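Side-chain contacts in signal recognition particle receptor FtsY (PDB 5L3S), which belongs to the SRP54-type receptor family, pairing a helical bundle domain with a P-loop NTPase-clan domain that holds GNP and magnesium in this archaeal structure: residues 87-92 against 270-275; 115-120 against 246-251; 21-26 against 54-59. One frame throughout, in Å; residues are numbered along the deposited sequence.

From the N terminus, contact 3 is the first to close: residues 54-59 return to 21-26 after a short, almost wholly helical loop, joining helices 20-36 and 41-55 of the helical bundle. Contact 1 then opens at 87-92 and closes 178 residues later at strand 270-274, setting the start of helix 90-96 against the large mixed sheet. Contact 2 lies wholly within that span, packing helix 114-127 on strand 244-248. Contacts 1 and 2 adjoin, since their strands are neighbours in the sheet, and both reach GNP. Contact 3 is in series with both, closing before either opens, and its nearest atoms lie about 23 Å from theirs.

Contact 1. Residues 87-92 against 270-275; sequences KTDLIE and VVYMGV. With GNP (phosphoaminophosphonic acid-guanylate ester), chain R.
Tyr272 of strand 270-274 reaches across to Asp89 and Leu90, where helix 90-96 begins. From its CB the side chain leaves with CG anti to the carbonyl carbon (chi1 -61°), which swings the ring so that its hydroxyl end comes near the helix start. The side chain also packs on Ile246 of strand 244-248, Met124 of helix 114-127 and Leu282 of strand 282-284. One edge of the ring meets Leu90: methyl CD2 of Leu90 lies near the ring plane, not over the face, 4.2 Å from Tyr272 CE2. At the tip, Tyr272 OH sits 3.7 Å from Leu90 CB and 4.3 Å from Ile91 CD1. The carboxylate of Asp89, its plane turned 73° from the ring, brings OD1 no nearer than 4.1 Å to Tyr272 OH; Asp89 is instead the N-cap, its OD2 accepting weak bonds from Ile91 N and Glu92 N. Leu90 N donates to a water at 2.9 Å, and the same water makes a weak 3.5 Å bond with Tyr272 OH. Two residues on, the same strand enters the GNP pocket with Gly274 and Val275. Between the two segments, which share no direct hydrogen bond, the link is apolar edge packing and one weak water bridge, which would give the tyrosine hydroxyl a polar partner at a largely apolar interface.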
loop_
_atom_site.group_PDB
_atom_site.type_symbol
_atom_site.label_atom_id
_atom_site.label_comp_id
_atom_site.label_asym_id
_atom_site.label_seq_id
_atom_site.Cartn_x
_atom_site.Cartn_y
_atom_site.Cartn_z
ATOM N N LYS B 87 4.196 -5.252 -23.990
ATOM C CA LYS B 87 5.427 -5.775 -24.570
ATOM C C LYS B 87 5.273 -7.275 -24.763
ATOM O O LYS B 87 4.228 -7.845 -24.441
ATOM C CB LYS B 87 6.608 -5.514 -23.634
ATOM C CG LYS B 87 6.823 -4.054 -23.274
ATOM C CD LYS B 87 7.179 -3.222 -24.494
ATOM C CE LYS B 87 7.945 -1.969 -24.092
ATOM N NZ LYS B 87 7.315 -1.269 -22.935
ATOM N N THR B 88 6.324 -7.912 -25.265
ATOM C CA THR B 88 6.339 -9.363 -25.416
ATOM C C THR B 88 6.118 -10.053 -24.073
ATOM O O THR B 88 6.604 -9.592 -23.037
ATOM C CB THR B 88 7.673 -9.847 -26.022
ATOM O OG1 THR B 88 7.925 -9.136 -27.240
ATOM C CG2 THR B 88 7.624 -11.339 -26.318
ATOM N N ASP B 89 5.370 -11.153 -24.096
ATOM C CA ASP B 89 5.132 -11.955 -22.900
ATOM C C ASP B 89 6.457 -12.393 -22.277
ATOM O O ASP B 89 7.381 -12.779 -22.995
ATOM C CB ASP B 89 4.285 -13.175 -23.262
ATOM C CG ASP B 89 4.083 -14.110 -22.091
ATOM O OD1 ASP B 89 3.331 -13.748 -21.163
ATOM O OD2 ASP B 89 4.667 -15.211 -22.104
ATOM N N LEU B 90 6.542 -12.348 -20.948
ATOM C CA LEU B 90 7.810 -12.574 -20.257
ATOM C C LEU B 90 8.361 -13.976 -20.466
ATOM O O LEU B 90 9.568 -14.163 -20.606
ATOM C CB LEU B 90 7.675 -12.292 -18.757
ATOM C CG LEU B 90 8.935 -12.549 -17.929
ATOM C CD1 LEU B 90 10.089 -11.685 -18.423
ATOM C CD2 LEU B 90 8.673 -12.295 -16.463
ATOM N N ILE B 91 7.479 -14.964 -20.467
ATOM C CA ILE B 91 7.922 -16.335 -20.660
ATOM C C ILE B 91 8.479 -16.509 -22.071
ATOM O O ILE B 91 9.510 -17.153 -22.260
ATOM C CB ILE B 91 6.792 -17.335 -20.362
ATOM C CG1 ILE B 91 6.469 -17.308 -18.865
ATOM C CG2 ILE B 91 7.188 -18.746 -20.789
ATOM C CD1 ILE B 91 5.050 -17.704 -18.552
ATOM N N GLU B 92 7.822 -15.895 -23.052
ATOM C CA GLU B 92 8.313 -15.955 -24.427
ATOM C C GLU B 92 9.659 -15.241 -24.525
ATOM O O GLU B 92 10.560 -15.715 -25.221
ATOM C CB GLU B 92 7.292 -15.366 -25.419
ATOM C CG GLU B 92 7.810 -15.261 -26.851
ATOM C CD GLU B 92 6.861 -14.507 -27.768
ATOM O OE1 GLU B 92 5.665 -14.384 -27.420
ATOM O OE2 GLU B 92 7.312 -14.029 -28.833
ATOM N N VAL B 270 2.144 -2.888 -16.914
ATOM C CA VAL B 270 1.925 -3.864 -15.869
ATOM C C VAL B 270 1.913 -5.212 -16.561
ATOM O O VAL B 270 1.210 -5.380 -17.561
ATOM C CB VAL B 270 0.569 -3.644 -15.186
ATOM C CG1 VAL B 270 0.306 -4.740 -14.148
ATOM C CG2 VAL B 270 0.503 -2.253 -14.539
ATOM N N VAL B 271 2.704 -6.168 -16.075
ATOM C CA VAL B 271 2.758 -7.481 -16.731
ATOM C C VAL B 271 1.951 -8.561 -15.996
ATOM O O VAL B 271 1.414 -9.471 -16.624
ATOM C CB VAL B 271 4.214 -7.963 -16.979
ATOM C CG1 VAL B 271 4.847 -7.177 -18.114
ATOM C CG2 VAL B 271 5.042 -7.853 -15.685
ATOM N N TYR B 272 1.865 -8.466 -14.672
ATOM C CA TYR B 272 1.058 -9.413 -13.911
ATOM C C TYR B 272 0.366 -8.711 -12.762
ATOM O O TYR B 272 0.755 -7.624 -12.371
ATOM C CB TYR B 272 1.923 -10.536 -13.327
ATOM C CG TYR B 272 2.626 -11.347 -14.356
ATOM C CD1 TYR B 272 1.964 -12.360 -15.026
ATOM C CD2 TYR B 272 3.949 -11.095 -14.680
ATOM C CE1 TYR B 272 2.593 -13.114 -15.995
ATOM C CE2 TYR B 272 4.594 -11.834 -15.662
ATOM C CZ TYR B 272 3.911 -12.845 -16.311
ATOM O OH TYR B 272 4.539 -13.590 -17.281
ATOM N N MET B 273 -0.673 -9.343 -12.231
ATOM C CA MET B 273 -1.288 -8.865 -11.008
ATOM C C MET B 273 -1.374 -9.973 -9.959
ATOM O O MET B 273 -1.777 -11.099 -10.259
ATOM C CB MET B 273 -2.676 -8.315 -11.305
ATOM C CG MET B 273 -2.639 -6.967 -12.032
ATOM S SD MET B 273 -4.293 -6.539 -12.503
ATOM C CE MET B 273 -4.609 -7.944 -13.562
ATOM N N GLY B 274 -1.007 -9.632 -8.732
ATOM C CA GLY B 274 -1.168 -10.524 -7.601
ATOM C C GLY B 274 -2.570 -10.426 -7.046
ATOM O O GLY B 274 -3.090 -9.339 -6.842
ATOM N N VAL B 275 -3.204 -11.569 -6.835
ATOM C CA VAL B 275 -4.580 -11.574 -6.377
ATOM C C VAL B 275 -4.782 -12.487 -5.166
ATOM O O VAL B 275 -5.842 -13.071 -4.993
ATOM C CB VAL B 275 -5.540 -11.997 -7.519
ATOM C CG1 VAL B 275 -5.567 -10.938 -8.614
ATOM C CG2 VAL B 275 -5.113 -13.335 -8.089
HETATM P PG GNP R . 9.626 -6.272 2.511
HETATM O O1G GNP R . 10.667 -7.251 2.019
HETATM O O2G GNP R . 9.657 -6.104 4.024
HETATM O O3G GNP R . 9.755 -4.880 1.934
HETATM N N3B GNP R . 8.178 -6.832 2.122
HETATM P PB GNP R . 7.862 -7.402 0.632
HETATM O O1B GNP R . 8.873 -8.391 0.257
HETATM O O2B GNP R . 7.767 -6.267 -0.299
HETATM O O3A GNP R . 6.508 -8.067 0.752
HETATM P PA GNP R . 6.141 -9.475 1.241
HETATM O O1A GNP R . 6.341 -10.482 0.148
HETATM O O2A GNP R . 6.786 -9.773 2.557
HETATM O "O5'" GNP R . 4.582 -9.439 1.413
HETATM C "C5'" GNP R . 3.924 -8.613 2.426
HETATM C "C4'" GNP R . 2.561 -9.210 2.735
HETATM O "O4'" GNP R . 1.638 -9.005 1.602
HETATM C "C3'" GNP R . 2.581 -10.706 2.978
HETATM O "O3'" GNP R . 1.608 -11.015 3.960
HETATM C "C2'" GNP R . 2.154 -11.288 1.619
HETATM O "O2'" GNP R . 1.544 -12.558 1.770
HETATM C "C1'" GNP R . 1.077 -10.250 1.266
HETATM N N9 GNP R . 0.769 -10.227 -0.163
HETATM C C8 GNP R . 1.631 -10.138 -1.222
HETATM N N7 GNP R . 1.027 -10.120 -2.397
HETATM C C5 GNP R . -0.323 -10.196 -2.064
HETATM C C6 GNP R . -1.462 -10.219 -2.897
HETATM O O6 GNP R . -1.462 -10.191 -4.136
HETATM N N1 GNP R . -2.651 -10.320 -2.169
HETATM C C2 GNP R . -2.710 -10.359 -0.783
HETATM N N2 GNP R . -3.912 -10.450 -0.215
HETATM N N3 GNP R . -1.641 -10.338 0.003
HETATM C C4 GNP R . -0.494 -10.263 -0.701
HETATM O O HOH W 1 4.571 -10.848 -19.450
#

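Contact 2. Residues 115-120 against 246-251; sequences TTTIAK and ILTKVD. With MG (magnesium ion), chain S; GNP (phosphoaminophosphonic acid-guanylate ester), chain R.
Thr117 and Thr248 bring helix 114-127 and strand 244-248 closest, their CA atoms 8.0 Å apart. Thr117 divides its two branches between two strand residues. Its methyl CG2, anti to the backbone N, points tip to tip at Ile246, 3.8 Å from Ile246 CD1, while Thr117 OG1 passes 3.6 Å from Thr248 CG2. Neither hydroxyl bonds across: Thr117 OG1 pairs with Gly113 O and Thr248 OG1 with Val112 O, in the loop ahead of the helix. That loop has the sequence and phosphate contacts of a P-loop (Walker A), as expected of this clan; the helix N terminus meets GNP at the phosphates, the strand end at the base. Thr115 OG1 binds magnesium at 2.1 Å, GNP O1G, GNP O1B and three waters making up six ligands; Thr116 grips GNP O1A through N and OG1. At the strand's end Thr248 opens the TKxD motif of guanine-binding P-loop proteins. Lys249 crosses one face of the base, its CG 3.7 Å from GNP C5. The Asp251 carboxylate takes two nearly straight bonds, GNP N1 to Asp251 OD1 at 2.8 Å and GNP N2 to Asp251 OD2 at 3.0 Å. GNP O6 accepts from Lys249 N at 2.9 Å and, weakly, from Lys120 NZ.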
loop_
_atom_site.group_PDB
_atom_site.type_symbol
_atom_site.label_atom_id
_atom_site.label_comp_id
_atom_site.label_asym_id
_atom_site.label_seq_id
_atom_site.Cartn_x
_atom_site.Cartn_y
_atom_site.Cartn_z
ATOM N N THR B 115 8.803 -10.289 -2.065
ATOM C CA THR B 115 9.202 -11.644 -1.678
ATOM C C THR B 115 8.142 -12.677 -2.043
ATOM O O THR B 115 8.435 -13.717 -2.636
ATOM C CB THR B 115 9.547 -11.680 -0.166
ATOM O OG1 THR B 115 10.676 -10.823 0.080
ATOM C CG2 THR B 115 9.831 -13.094 0.306
ATOM N N THR B 116 6.892 -12.369 -1.736
ATOM C CA THR B 116 5.793 -13.272 -2.079
ATOM C C THR B 116 5.580 -13.363 -3.606
ATOM O O THR B 116 5.267 -14.430 -4.137
ATOM C CB THR B 116 4.491 -12.817 -1.372
ATOM O OG1 THR B 116 4.757 -12.662 0.036
ATOM C CG2 THR B 116 3.377 -13.846 -1.565
ATOM N N THR B 117 5.762 -12.246 -4.305
ATOM C CA THR B 117 5.601 -12.228 -5.763
ATOM C C THR B 117 6.685 -13.077 -6.433
ATOM O O THR B 117 6.445 -13.761 -7.427
ATOM C CB THR B 117 5.620 -10.778 -6.304
ATOM O OG1 THR B 117 4.524 -10.048 -5.726
ATOM C CG2 THR B 117 5.482 -10.768 -7.848
ATOM N N ILE B 118 7.884 -13.063 -5.866
ATOM C CA ILE B 118 8.946 -13.919 -6.378
ATOM C C ILE B 118 8.557 -15.396 -6.315
ATOM O O ILE B 118 8.748 -16.143 -7.280
ATOM C CB ILE B 118 10.269 -13.641 -5.653
ATOM C CG1 ILE B 118 10.911 -12.406 -6.270
ATOM C CG2 ILE B 118 11.213 -14.835 -5.767
ATOM C CD1 ILE B 118 12.112 -11.939 -5.519
ATOM N N ALA B 119 7.949 -15.800 -5.206
ATOM C CA ALA B 119 7.454 -17.165 -5.065
ATOM C C ALA B 119 6.399 -17.524 -6.123
ATOM O O ALA B 119 6.399 -18.632 -6.663
ATOM C CB ALA B 119 6.901 -17.373 -3.656
ATOM N N LYS B 120 5.487 -16.599 -6.408
ATOM C CA LYS B 120 4.483 -16.832 -7.436
ATOM C C LYS B 120 5.132 -16.948 -8.813
ATOM O O LYS B 120 4.700 -17.750 -9.646
ATOM C CB LYS B 120 3.466 -15.674 -7.475
ATOM C CG LYS B 120 2.700 -15.452 -6.174
ATOM C CD LYS B 120 1.761 -14.259 -6.325
ATOM C CE LYS B 120 1.049 -13.932 -5.013
ATOM N NZ LYS B 120 0.034 -12.843 -5.223
ATOM N N ILE B 246 4.690 -5.221 -11.546
ATOM C CA ILE B 246 3.673 -6.143 -11.062
ATOM C C ILE B 246 2.886 -5.437 -9.945
ATOM O O ILE B 246 3.478 -4.880 -9.027
ATOM C CB ILE B 246 4.301 -7.480 -10.572
ATOM C CG1 ILE B 246 4.850 -8.270 -11.777
ATOM C CG2 ILE B 246 3.273 -8.315 -9.795
ATOM C CD1 ILE B 246 5.643 -9.550 -11.399
ATOM N N LEU B 247 1.558 -5.445 -10.059
ATOM C CA LEU B 247 0.673 -4.837 -9.059
ATOM C C LEU B 247 0.149 -5.917 -8.134
ATOM O O LEU B 247 -0.385 -6.924 -8.607
ATOM C CB LEU B 247 -0.538 -4.198 -9.757
ATOM C CG LEU B 247 -0.294 -3.070 -10.748
ATOM C CD1 LEU B 247 -1.636 -2.465 -11.182
ATOM C CD2 LEU B 247 0.582 -2.018 -10.099
ATOM N N THR B 248 0.268 -5.707 -6.821
ATOM C CA THR B 248 -0.154 -6.719 -5.850
ATOM C C THR B 248 -1.450 -6.359 -5.116
ATOM O O THR B 248 -1.903 -5.215 -5.158
ATOM C CB THR B 248 0.919 -6.891 -4.756
ATOM O OG1 THR B 248 1.080 -5.642 -4.078
ATOM C CG2 THR B 248 2.273 -7.320 -5.377
ATOM N N LYS B 249 -2.027 -7.353 -4.437
ATOM C CA LYS B 249 -3.132 -7.148 -3.512
ATOM C C LYS B 249 -4.384 -6.634 -4.201
ATOM O O LYS B 249 -5.188 -5.942 -3.599
ATOM C CB LYS B 249 -2.720 -6.212 -2.360
ATOM C CG LYS B 249 -1.473 -6.681 -1.610
ATOM C CD LYS B 249 -1.021 -5.649 -0.543
ATOM C CE LYS B 249 0.444 -5.941 -0.112
ATOM N NZ LYS B 249 0.999 -4.880 0.794
ATOM N N VAL B 250 -4.539 -6.990 -5.473
ATOM C CA VAL B 250 -5.691 -6.564 -6.259
ATOM C C VAL B 250 -6.946 -7.224 -5.685
ATOM O O VAL B 250 -8.063 -6.712 -5.829
ATOM C CB VAL B 250 -5.451 -6.898 -7.750
ATOM C CG1 VAL B 250 -6.719 -6.774 -8.565
ATOM C CG2 VAL B 250 -4.358 -5.984 -8.301
ATOM N N ASP B 251 -6.748 -8.334 -4.970
ATOM C CA ASP B 251 -7.876 -9.026 -4.332
ATOM C C ASP B 251 -8.499 -8.241 -3.158
ATOM O O ASP B 251 -9.556 -8.619 -2.659
ATOM C CB ASP B 251 -7.485 -10.440 -3.877
ATOM C CG ASP B 251 -6.226 -10.455 -3.009
ATOM O OD1 ASP B 251 -5.172 -9.904 -3.410
ATOM O OD2 ASP B 251 -6.295 -11.011 -1.899
HETATM MG MG MG S . 10.683 -8.971 1.147
HETATM P PG GNP R . 9.626 -6.272 2.511
HETATM O O1G GNP R . 10.667 -7.251 2.019
HETATM O O2G GNP R . 9.657 -6.104 4.024
HETATM O O3G GNP R . 9.755 -4.880 1.934
HETATM N N3B GNP R . 8.178 -6.832 2.122
HETATM P PB GNP R . 7.862 -7.402 0.632
HETATM O O1B GNP R . 8.873 -8.391 0.257
HETATM O O2B GNP R . 7.767 -6.267 -0.299
HETATM O O3A GNP R . 6.508 -8.067 0.752
HETATM P PA GNP R . 6.141 -9.475 1.241
HETATM O O1A GNP R . 6.341 -10.482 0.148
HETATM O O2A GNP R . 6.786 -9.773 2.557
HETATM O "O5'" GNP R . 4.582 -9.439 1.413
HETATM C "C5'" GNP R . 3.924 -8.613 2.426
HETATM C "C4'" GNP R . 2.561 -9.210 2.735
HETATM O "O4'" GNP R . 1.638 -9.005 1.602
HETATM C "C3'" GNP R . 2.581 -10.706 2.978
HETATM O "O3'" GNP R . 1.608 -11.015 3.960
HETATM C "C2'" GNP R . 2.154 -11.288 1.619
HETATM O "O2'" GNP R . 1.544 -12.558 1.770
HETATM C "C1'" GNP R . 1.077 -10.250 1.266
HETATM N N9 GNP R . 0.769 -10.227 -0.163
HETATM C C8 GNP R . 1.631 -10.138 -1.222
HETATM N N7 GNP R . 1.027 -10.120 -2.397
HETATM C C5 GNP R . -0.323 -10.196 -2.064
HETATM C C6 GNP R . -1.462 -10.219 -2.897
HETATM O O6 GNP R . -1.462 -10.191 -4.136
HETATM N N1 GNP R . -2.651 -10.320 -2.169
HETATM C C2 GNP R . -2.710 -10.359 -0.783
HETATM N N2 GNP R . -3.912 -10.450 -0.215
HETATM N N3 GNP R . -1.641 -10.338 0.003
HETATM C C4 GNP R . -0.494 -10.263 -0.701
HETATM O O HOH W 2 11.775 -8.424 -0.530
HETATM O O HOH W 3 9.562 -9.971 2.568
HETATM O O HOH W 4 12.387 -9.588 2.191
#

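Contact 3. Residues 21-26 against 54-59; sequences DDLNDV and NLIGKK
Leu23 and Ile56 meet through their terminal methyls, with CD1 of Leu23 3.5 Å from CD1 of Ile56, and this is the tight part of the contact. The same methyl of Leu23 also lies 4.1 Å from Leu55 CB, so it sits against Leu55, the last residue of helix 41-55, and Ile56, the first beyond it. Leu23 delivers it by an extended side chain: with CD1 anti to CA (chi2 -177°), that methyl forms the leading tip. Ile56 reaches it differently. Its CB does not point at helix 20-36, but CG1 swings CD1 round (chi2 -51°) until the methyl turns toward Leu23. Leu23 crosses both Leu55 and Ile56 at a slant, and the interface is wholly apolar, with no hydrogen bond between the segments.

Past this cluster the contact opens to the surface, where Ile56 and Gly57 meet a crystal neighbour. Leu23 and Leu55 are buried, whereas Ile56 is partly exposed, and flanking residues such as Asp21 and Lys58 are exposed. The chain at 54-59 is shaped by a type II beta turn from Leu55 to Lys58, closed by Lys58 N to Leu55 O at 3.0 Å. Gly57 stands at its third position with a positive phi of 106°, where a CB would press on the preceding carbonyl oxygen. Helix 20-36 is itself kinked, the N atoms of Asp25 and Val26 lacking bonds to the turn before.

Helix 66-85 completes the packing within the helical bundle: Val70 touches both Leu23 and Val26, and Thr73 touches Leu55. The turn is tied by backbone hydrogen bonds between Ile18 and both Gly57 and Lys58, next to the point where strands 15-17 and 59-61 pair antiparallel.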
loop_
_atom_site.group_PDB
_atom_site.type_symbol
_atom_site.label_atom_id
_atom_site.label_comp_id
_atom_site.label_asym_id
_atom_site.label_seq_id
_atom_site.Cartn_x
_atom_site.Cartn_y
_atom_site.Cartn_z
ATOM N N ASP B 21 -21.247 21.786 -23.501
ATOM C CA ASP B 21 -22.419 21.713 -22.634
ATOM C C ASP B 21 -23.071 20.328 -22.620
ATOM O O ASP B 21 -23.653 19.921 -21.613
ATOM C CB ASP B 21 -23.436 22.777 -23.062
ATOM C CG ASP B 21 -24.729 22.702 -22.278
ATOM O OD1 ASP B 21 -25.752 22.265 -22.852
ATOM O OD2 ASP B 21 -24.724 23.081 -21.090
ATOM N N ASP B 22 -22.972 19.607 -23.734
ATOM C CA ASP B 22 -23.488 18.244 -23.812
ATOM C C ASP B 22 -22.685 17.286 -22.922
ATOM O O ASP B 22 -23.196 16.248 -22.502
ATOM C CB ASP B 22 -23.435 17.731 -25.251
ATOM C CG ASP B 22 -24.309 18.540 -26.203
ATOM O OD1 ASP B 22 -25.482 18.792 -25.863
ATOM O OD2 ASP B 22 -23.820 18.920 -27.288
ATOM N N LEU B 23 -21.431 17.636 -22.650
ATOM C CA LEU B 23 -20.477 16.701 -22.033
ATOM C C LEU B 23 -20.296 16.869 -20.528
ATOM O O LEU B 23 -19.794 15.968 -19.849
ATOM C CB LEU B 23 -19.108 16.840 -22.700
ATOM C CG LEU B 23 -19.007 16.564 -24.196
ATOM C CD1 LEU B 23 -17.572 16.671 -24.665
ATOM C CD2 LEU B 23 -19.565 15.199 -24.523
ATOM N N ASN B 24 -20.691 18.025 -20.009
ATOM C CA ASN B 24 -20.389 18.386 -18.625
ATOM C C ASN B 24 -20.806 17.384 -17.547
ATOM O O ASN B 24 -19.983 16.979 -16.726
ATOM C CB ASN B 24 -20.937 19.778 -18.309
ATOM C CG ASN B 24 -20.164 20.873 -19.020
ATOM O OD1 ASN B 24 -18.997 20.690 -19.378
ATOM N ND2 ASN B 24 -20.803 22.019 -19.218
ATOM N N ASP B 25 -22.076 16.994 -17.541
ATOM C CA ASP B 25 -22.572 16.061 -16.534
ATOM C C ASP B 25 -21.865 14.713 -16.567
ATOM O O ASP B 25 -21.488 14.176 -15.526
ATOM C CB ASP B 25 -24.075 15.841 -16.687
ATOM C CG ASP B 25 -24.879 17.035 -16.249
ATOM O OD1 ASP B 25 -24.316 17.886 -15.529
ATOM O OD2 ASP B 25 -26.068 17.119 -16.618
ATOM N N VAL B 26 -21.700 14.152 -17.757
ATOM C CA VAL B 26 -21.096 12.830 -17.852
ATOM C C VAL B 26 -19.593 12.866 -17.553
ATOM O O VAL B 26 -19.041 11.911 -16.992
ATOM C CB VAL B 26 -21.395 12.152 -19.216
ATOM C CG1 VAL B 26 -20.759 12.923 -20.361
ATOM C CG2 VAL B 26 -20.922 10.705 -19.201
ATOM N N ASN B 54 -11.499 15.472 -27.921
ATOM C CA ASN B 54 -11.762 14.548 -29.013
ATOM C C ASN B 54 -13.215 14.621 -29.460
ATOM O O ASN B 54 -13.523 14.366 -30.619
ATOM C CB ASN B 54 -11.428 13.115 -28.605
ATOM C CG ASN B 54 -11.627 12.131 -29.738
ATOM O OD1 ASN B 54 -12.720 11.599 -29.932
ATOM N ND2 ASN B 54 -10.568 11.890 -30.503
ATOM N N LEU B 55 -14.114 14.973 -28.549
ATOM C CA LEU B 55 -15.544 14.894 -28.854
ATOM C C LEU B 55 -16.191 16.219 -29.269
ATOM O O LEU B 55 -17.174 16.212 -30.012
ATOM C CB LEU B 55 -16.311 14.250 -27.697
ATOM C CG LEU B 55 -15.986 12.764 -27.505
ATOM C CD1 LEU B 55 -16.596 12.218 -26.228
ATOM C CD2 LEU B 55 -16.453 11.963 -28.716
ATOM N N ILE B 56 -15.651 17.340 -28.790
ATOM C CA ILE B 56 -16.202 18.643 -29.129
ATOM C C ILE B 56 -16.099 18.810 -30.637
ATOM O O ILE B 56 -15.001 18.840 -31.185
ATOM C CB ILE B 56 -15.443 19.817 -28.474
ATOM C CG1 ILE B 56 -15.539 19.758 -26.953
ATOM C CG2 ILE B 56 -16.024 21.152 -28.950
ATOM C CD1 ILE B 56 -16.923 19.607 -26.480
ATOM N N GLY B 57 -17.245 18.888 -31.296
ATOM C CA GLY B 57 -17.272 19.095 -32.737
ATOM C C GLY B 57 -17.649 17.864 -33.540
ATOM O O GLY B 57 -17.971 17.967 -34.726
ATOM N N LYS B 58 -17.615 16.699 -32.897
ATOM C CA LYS B 58 -17.981 15.450 -33.559
ATOM C C LYS B 58 -19.490 15.339 -33.718
ATOM O O LYS B 58 -20.246 15.783 -32.862
ATOM C CB LYS B 58 -17.454 14.238 -32.787
ATOM C CG LYS B 58 -15.944 14.210 -32.593
ATOM C CD LYS B 58 -15.186 14.274 -33.904
ATOM C CE LYS B 58 -13.695 14.024 -33.695
ATOM N NZ LYS B 58 -12.913 14.256 -34.951
ATOM N N LYS B 59 -19.923 14.754 -34.831
ATOM C CA LYS B 59 -21.346 14.575 -35.091
ATOM C C LYS B 59 -21.851 13.281 -34.467
ATOM O O LYS B 59 -21.073 12.366 -34.201
ATOM C CB LYS B 59 -21.621 14.571 -36.594
ATOM C CG LYS B 59 -21.245 15.857 -37.305
ATOM C CD LYS B 59 -21.483 15.718 -38.801
ATOM C CE LYS B 59 -21.123 16.989 -39.550
ATOM N NZ LYS B 59 -21.406 16.864 -41.011
#